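Local atomic coordinates of acyl-coa oxidase (Arabidopsis thaliana, PDB entry 1W07), a protein that catalyses the FAD-dependent, oxygen-consuming desaturation of long- and medium-chain acyl-CoAs to 2-trans-enoyl-CoAs in peroxisomes, releasing hydrogen peroxide. Residues Thr384-Ala387 against Thr388-Ile392; Gln528-Val531 against Val532-Ile536. The protein carries 1 engineered substitution. All coordinates share one frame; numbering follows the deposited sequence.

Contact 1: Thr384-Ala387 against Thr388-Ile392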
ATOM      1  N   THR B 384       9.727  -3.690 -11.713  1.00 13.92           N
ATOM      2  CA  THR B 384      10.443  -3.288 -10.503  1.00 11.34           C
ATOM      3  C   THR B 384       9.722  -2.260  -9.641  1.00 10.31           C
ATOM      4  O   THR B 384       9.739  -2.364  -8.404  1.00 10.89           O
ATOM      5  CB  THR B 384      11.862  -2.767 -10.827  1.00 14.22           C
ATOM      6  OG1 THR B 384      11.780  -1.577 -11.629  1.00 13.18           O
ATOM      7  CG2 THR B 384      12.639  -3.824 -11.607  1.00 18.78           C
ATOM      8  N   THR B 385       9.088  -1.263 -10.268  1.00  9.57           N
ATOM      9  CA  THR B 385       8.392  -0.241  -9.490  1.00 11.78           C
ATOM     10  C   THR B 385       7.193  -0.820  -8.783  1.00 12.12           C
ATOM     11  O   THR B 385       6.936  -0.496  -7.630  1.00 12.16           O
ATOM     12  CB  THR B 385       7.933   0.951 -10.355  1.00 11.37           C
ATOM     13  OG1 THR B 385       7.132   0.485 -11.443  1.00 19.27           O
ATOM     14  CG2 THR B 385       9.127   1.695 -10.891  1.00 10.91           C
ATOM     15  N   THR B 386       6.444  -1.667  -9.480  1.00 12.88           N
ATOM     16  CA  THR B 386       5.272  -2.305  -8.899  1.00 11.27           C
ATOM     17  C   THR B 386       5.737  -3.180  -7.740  1.00 13.08           C
ATOM     18  O   THR B 386       5.224  -3.078  -6.621  1.00 13.76           O
ATOM     19  CB  THR B 386       4.544  -3.162  -9.974  1.00 12.78           C
ATOM     20  OG1 THR B 386       4.007  -2.282 -10.970  1.00 13.40           O
ATOM     21  CG2 THR B 386       3.421  -4.010  -9.351  1.00 12.19           C
ATOM     22  N   ALA B 387       6.726  -4.034  -7.982  1.00 11.34           N
ATOM     23  CA  ALA B 387       7.199  -4.932  -6.920  1.00 14.08           C
ATOM     24  C   ALA B 387       7.750  -4.163  -5.728  1.00 13.72           C
ATOM     25  O   ALA B 387       7.539  -4.567  -4.583  1.00 13.27           O
ATOM     26  CB  ALA B 387       8.269  -5.885  -7.458  1.00 11.07           C
ATOM     27  N   THR B 388       8.436  -3.052  -5.994  1.00 11.13           N
ATOM     28  CA  THR B 388       9.045  -2.250  -4.928  1.00 12.04           C
ATOM     29  C   THR B 388       8.008  -1.542  -4.072  1.00 13.03           C
ATOM     30  O   THR B 388       8.093  -1.574  -2.839  1.00 11.06           O
ATOM     31  CB  THR B 388      10.055  -1.237  -5.520  1.00 13.51           C
ATOM     32  OG1 THR B 388      11.100  -1.969  -6.171  1.00 15.14           O
ATOM     33  CG2 THR B 388      10.666  -0.338  -4.421  1.00  8.77           C
ATOM     34  N   ALA B 389       7.038  -0.899  -4.721  1.00 12.61           N
ATOM     35  CA  ALA B 389       5.980  -0.190  -4.012  1.00 12.71           C
ATOM     36  C   ALA B 389       5.240  -1.154  -3.085  1.00 10.91           C
ATOM     37  O   ALA B 389       5.049  -0.873  -1.902  1.00 14.40           O
ATOM     38  CB  ALA B 389       5.006   0.429  -5.030  1.00 10.38           C
ATOM     39  N   ASP B 390       4.825  -2.300  -3.614  1.00 11.06           N
ATOM     40  CA  ASP B 390       4.126  -3.263  -2.775  1.00 12.52           C
ATOM     41  C   ASP B 390       5.073  -3.763  -1.671  1.00 12.02           C
ATOM     42  O   ASP B 390       4.658  -3.925  -0.526  1.00 10.20           O
ATOM     43  CB  ASP B 390       3.635  -4.456  -3.599  1.00 16.94           C
ATOM     44  CG  ASP B 390       2.548  -4.086  -4.599  1.00 25.22           C
ATOM     45  OD1 ASP B 390       1.856  -3.046  -4.433  1.00 22.62           O
ATOM     46  OD2 ASP B 390       2.377  -4.872  -5.550  1.00 25.04           O
ATOM     47  N   GLY B 391       6.342  -3.997  -2.018  1.00  9.44           N
ATOM     48  CA  GLY B 391       7.313  -4.485  -1.049  1.00 12.08           C
ATOM     49  C   GLY B 391       7.544  -3.552   0.128  1.00 10.93           C
ATOM     50  O   GLY B 391       7.755  -4.003   1.270  1.00 11.84           O
ATOM     51  N   ILE B 392       7.518  -2.248  -0.135  1.00 10.54           N
ATOM     52  CA  ILE B 392       7.729  -1.252   0.906  1.00 11.69           C
ATOM     53  C   ILE B 392       6.567  -1.272   1.886  1.00 14.01           C
ATOM     54  O   ILE B 392       6.791  -1.213   3.093  1.00 13.65           O
ATOM     55  CB  ILE B 392       7.847   0.174   0.325  1.00 14.87           C
ATOM     56  CG1 ILE B 392       9.119   0.288  -0.511  1.00  9.46           C
ATOM     57  CG2 ILE B 392       7.834   1.221   1.477  1.00 10.26           C
ATOM     58  CD1 ILE B 392       9.195   1.576  -1.298  1.00 14.83           C
TER
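With chi1 at -62°, Thr-388 holds OG1 beside its own backbone N and opposite its carbonyl carbon, which turns the hydroxyl back along the helix to Thr-384 O, 2.6 Å from OG1. Thr-384 O also takes the amide of Thr-388, at 2.8 Å from Thr-388 N, and the two donors come at it from opposite faces of the carbonyl plane. A buried threonine thus satisfies its hydroxyl on the preceding turn without breaking the helical pattern. Thr-386, at chi1 -67°, sends CG2 rather than its hydroxyl alongside Asp-390, leaving CG2 4.0 Å from OD2 in a loose contact; its OG1 bonds back to Ser-382 O. The amides of Ala-389, Asp-390 and Gly-391 continue the i to i-4 ladder, and CB of Ala-389 sits 3.4 Å from Thr-385 O.

On the buried side Thr-385 OG1 bonds to Lys-381 O and Asn-427 ND2, its side chain about 8 Å from that of Glu-424, the inferred proton acceptor. Ala-389 packs on Lys-397 of the second subunit, while Thr-388 is wedged among Ala-292 and Leu-296 of helix 278-309, Phe-344 of helix 328-363 and Tyr-417 of helix 410-417.

Contact 2: Gln528-Val531 against Val532-Ile536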
ATOM      1  N   GLN B 528       9.898 -11.013 -15.857  1.00 13.46           N
ATOM      2  CA  GLN B 528      10.418 -11.758 -14.709  1.00 16.13           C
ATOM      3  C   GLN B 528      11.541 -12.680 -15.162  1.00 16.76           C
ATOM      4  O   GLN B 528      12.547 -12.834 -14.466  1.00 19.24           O
ATOM      5  CB  GLN B 528       9.298 -12.562 -14.027  1.00 16.66           C
ATOM      6  CG  GLN B 528       8.256 -11.672 -13.337  1.00 14.09           C
ATOM      7  CD  GLN B 528       7.052 -12.438 -12.809  1.00 15.91           C
ATOM      8  OE1 GLN B 528       6.691 -13.498 -13.328  1.00 13.02           O
ATOM      9  NE2 GLN B 528       6.388 -11.873 -11.806  1.00 15.47           N
ATOM     10  N   LEU B 529      11.362 -13.298 -16.325  1.00 18.37           N
ATOM     11  CA  LEU B 529      12.389 -14.181 -16.880  1.00 18.89           C
ATOM     12  C   LEU B 529      13.678 -13.373 -17.030  1.00 19.53           C
ATOM     13  O   LEU B 529      14.752 -13.841 -16.673  1.00 21.93           O
ATOM     14  CB  LEU B 529      11.954 -14.701 -18.248  1.00 17.73           C
ATOM     15  CG  LEU B 529      13.042 -15.316 -19.135  1.00 24.09           C
ATOM     16  CD1 LEU B 529      13.651 -16.563 -18.488  1.00 18.13           C
ATOM     17  CD2 LEU B 529      12.424 -15.653 -20.483  1.00 22.88           C
ATOM     18  N   ILE B 530      13.564 -12.152 -17.558  1.00 17.28           N
ATOM     19  CA  ILE B 530      14.733 -11.296 -17.735  1.00 14.05           C
ATOM     20  C   ILE B 530      15.454 -11.050 -16.391  1.00 18.12           C
ATOM     21  O   ILE B 530      16.684 -11.153 -16.304  1.00 16.34           O
ATOM     22  CB  ILE B 530      14.317  -9.947 -18.365  1.00 15.04           C
ATOM     23  CG1 ILE B 530      13.809 -10.175 -19.800  1.00 18.97           C
ATOM     24  CG2 ILE B 530      15.479  -8.973 -18.344  1.00 15.79           C
ATOM     25  CD1 ILE B 530      13.295  -8.912 -20.509  1.00 13.33           C
ATOM     26  N   VAL B 531      14.700 -10.720 -15.344  1.00 17.58           N
ATOM     27  CA  VAL B 531      15.299 -10.460 -14.043  1.00 15.09           C
ATOM     28  C   VAL B 531      15.990 -11.728 -13.536  1.00 13.66           C
ATOM     29  O   VAL B 531      17.124 -11.691 -13.057  1.00 16.09           O
ATOM     30  CB  VAL B 531      14.219  -9.993 -13.021  1.00 18.76           C
ATOM     31  CG1 VAL B 531      14.870  -9.697 -11.678  1.00 17.31           C
ATOM     32  CG2 VAL B 531      13.503  -8.743 -13.537  1.00 15.27           C
ATOM     33  N   VAL B 532      15.315 -12.860 -13.652  1.00 16.52           N
ATOM     34  CA  VAL B 532      15.894 -14.115 -13.190  1.00 17.78           C
ATOM     35  C   VAL B 532      17.172 -14.464 -13.947  1.00 18.77           C
ATOM     36  O   VAL B 532      18.163 -14.883 -13.341  1.00 18.21           O
ATOM     37  CB  VAL B 532      14.907 -15.292 -13.341  1.00 19.62           C
ATOM     38  CG1 VAL B 532      15.601 -16.587 -12.940  1.00 21.10           C
ATOM     39  CG2 VAL B 532      13.674 -15.074 -12.481  1.00 20.21           C
ATOM     40  N   SER B 533      17.151 -14.288 -15.268  1.00 17.67           N
ATOM     41  CA  SER B 533      18.304 -14.607 -16.106  1.00 20.91           C
ATOM     42  C   SER B 533      19.498 -13.707 -15.828  1.00 19.78           C
ATOM     43  O   SER B 533      20.635 -14.153 -15.908  1.00 18.05           O
ATOM     44  CB  SER B 533      17.933 -14.541 -17.600  1.00 19.86           C
ATOM     45  OG  SER B 533      17.809 -13.198 -18.034  1.00 25.25           O
ATOM     46  N   LYS B 534      19.246 -12.441 -15.504  1.00 19.79           N
ATOM     47  CA  LYS B 534      20.337 -11.516 -15.208  1.00 18.29           C
ATOM     48  C   LYS B 534      20.965 -11.778 -13.839  1.00 17.81           C
ATOM     49  O   LYS B 534      22.152 -11.516 -13.636  1.00 20.55           O
ATOM     50  CB  LYS B 534      19.861 -10.069 -15.291  1.00 20.77           C
ATOM     51  CG  LYS B 534      19.312  -9.720 -16.653  1.00 27.63           C
ATOM     52  CD  LYS B 534      20.351  -9.979 -17.723  1.00 32.10           C
ATOM     53  CE  LYS B 534      19.750  -9.894 -19.108  1.00 34.67           C
ATOM     54  NZ  LYS B 534      20.800 -10.127 -20.133  1.00 37.39           N
ATOM     55  N   PHE B 535      20.174 -12.288 -12.901  1.00 19.06           N
ATOM     56  CA  PHE B 535      20.683 -12.630 -11.573  1.00 19.32           C
ATOM     57  C   PHE B 535      21.576 -13.867 -11.718  1.00 19.03           C
ATOM     58  O   PHE B 535      22.666 -13.926 -11.153  1.00 19.92           O
ATOM     59  CB  PHE B 535      19.522 -12.921 -10.615  1.00 17.68           C
ATOM     60  CG  PHE B 535      19.856 -12.713  -9.162  1.00 16.59           C
ATOM     61  CD1 PHE B 535      18.854 -12.396  -8.255  1.00 18.80           C
ATOM     62  CD2 PHE B 535      21.168 -12.820  -8.703  1.00 18.93           C
ATOM     63  CE1 PHE B 535      19.151 -12.182  -6.905  1.00 21.45           C
ATOM     64  CE2 PHE B 535      21.479 -12.608  -7.359  1.00 20.00           C
ATOM     65  CZ  PHE B 535      20.462 -12.287  -6.456  1.00 19.78           C
ATOM     66  N   ILE B 536      21.108 -14.860 -12.471  1.00 21.79           N
ATOM     67  CA  ILE B 536      21.878 -16.083 -12.710  1.00 23.32           C
ATOM     68  C   ILE B 536      23.176 -15.732 -13.460  1.00 23.82           C
ATOM     69  O   ILE B 536      24.223 -16.342 -13.239  1.00 22.78           O
ATOM     70  CB  ILE B 536      21.056 -17.100 -13.551  1.00 24.28           C
ATOM     71  CG1 ILE B 536      19.864 -17.592 -12.734  1.00 24.76           C
ATOM     72  CG2 ILE B 536      21.944 -18.261 -14.007  1.00 24.09           C
ATOM     73  CD1 ILE B 536      18.966 -18.576 -13.466  1.00 25.90           C
TER
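Lys-534 begins its side chain against the carbonyl of Ile-530, and the chain can be followed outward atom by atom. CB of Lys-534 lies 3.5 Å from Ile-530 O, and its CG comes closer, 3.0 Å from the same oxygen, a tight approach; CG of Lys-534 also brushes the branch methyl of Ile-530, CG to CG2 4.3 Å. A bend at chi2 (-57°) then carries CD away from that carbonyl. Beyond it CE and NZ lead away from the helix, and the ammonium end makes a cation-pi contact with Trp-350.

Ile-530 O is gripped by two donors. The amide of Lys-534 is one, and Ser-533 OG adds a second bond to Ile-530 O at 2.9 Å. Ser-533 OG stands between its own N and carbonyl carbon (chi1 75°), and from there it meets Ile-530 O at a bent C=O...OG angle of 114°, on the same face of the carbonyl plane as the Lys-534 amide. Without the hydroxyl, as with an alanine here, Ile-530 O would probably keep the Lys-534 amide but lose its second donor, and the side-chain link to the preceding turn would go with it. Next to it, Val-532 presses CG2 against Gln-528 O at 3.2 Å, while Phe-535 turns its ring away to meet Phe-346 edge-to-face. Gln-528 also points off, its OE1 bonded to Arg-490 NH1.

Such a serine, bonding through its hydroxyl to the carbonyl three residues back while its amide keeps the regular bond four back, is a familiar feature of alpha-helices; here it lies in helix 516-538 of the all-helical C-terminal part of acyl-CoA oxidase, away from the flavin.

Overall arrangement
Following the chain from the N terminus, contact 1 comes first, within helix 370-398, and contact 2 much later, within helix 516-538. Each joins successive turns of one helix, so neither closes a loop; they stand in series and neither nest nor cross. Their centres are about 17 Å apart and their nearest atoms about 5 Å, without touching. The two helices nevertheless pack together: Val-531 of contact 2 rests on Leu-380 and Leu-383, just before contact 1. Helix 328-363 serves both, with Phe-344 against contact 1 and Phe-346 and Trp-350 against contact 2, joining the C-alpha1 region to the C-terminal helices.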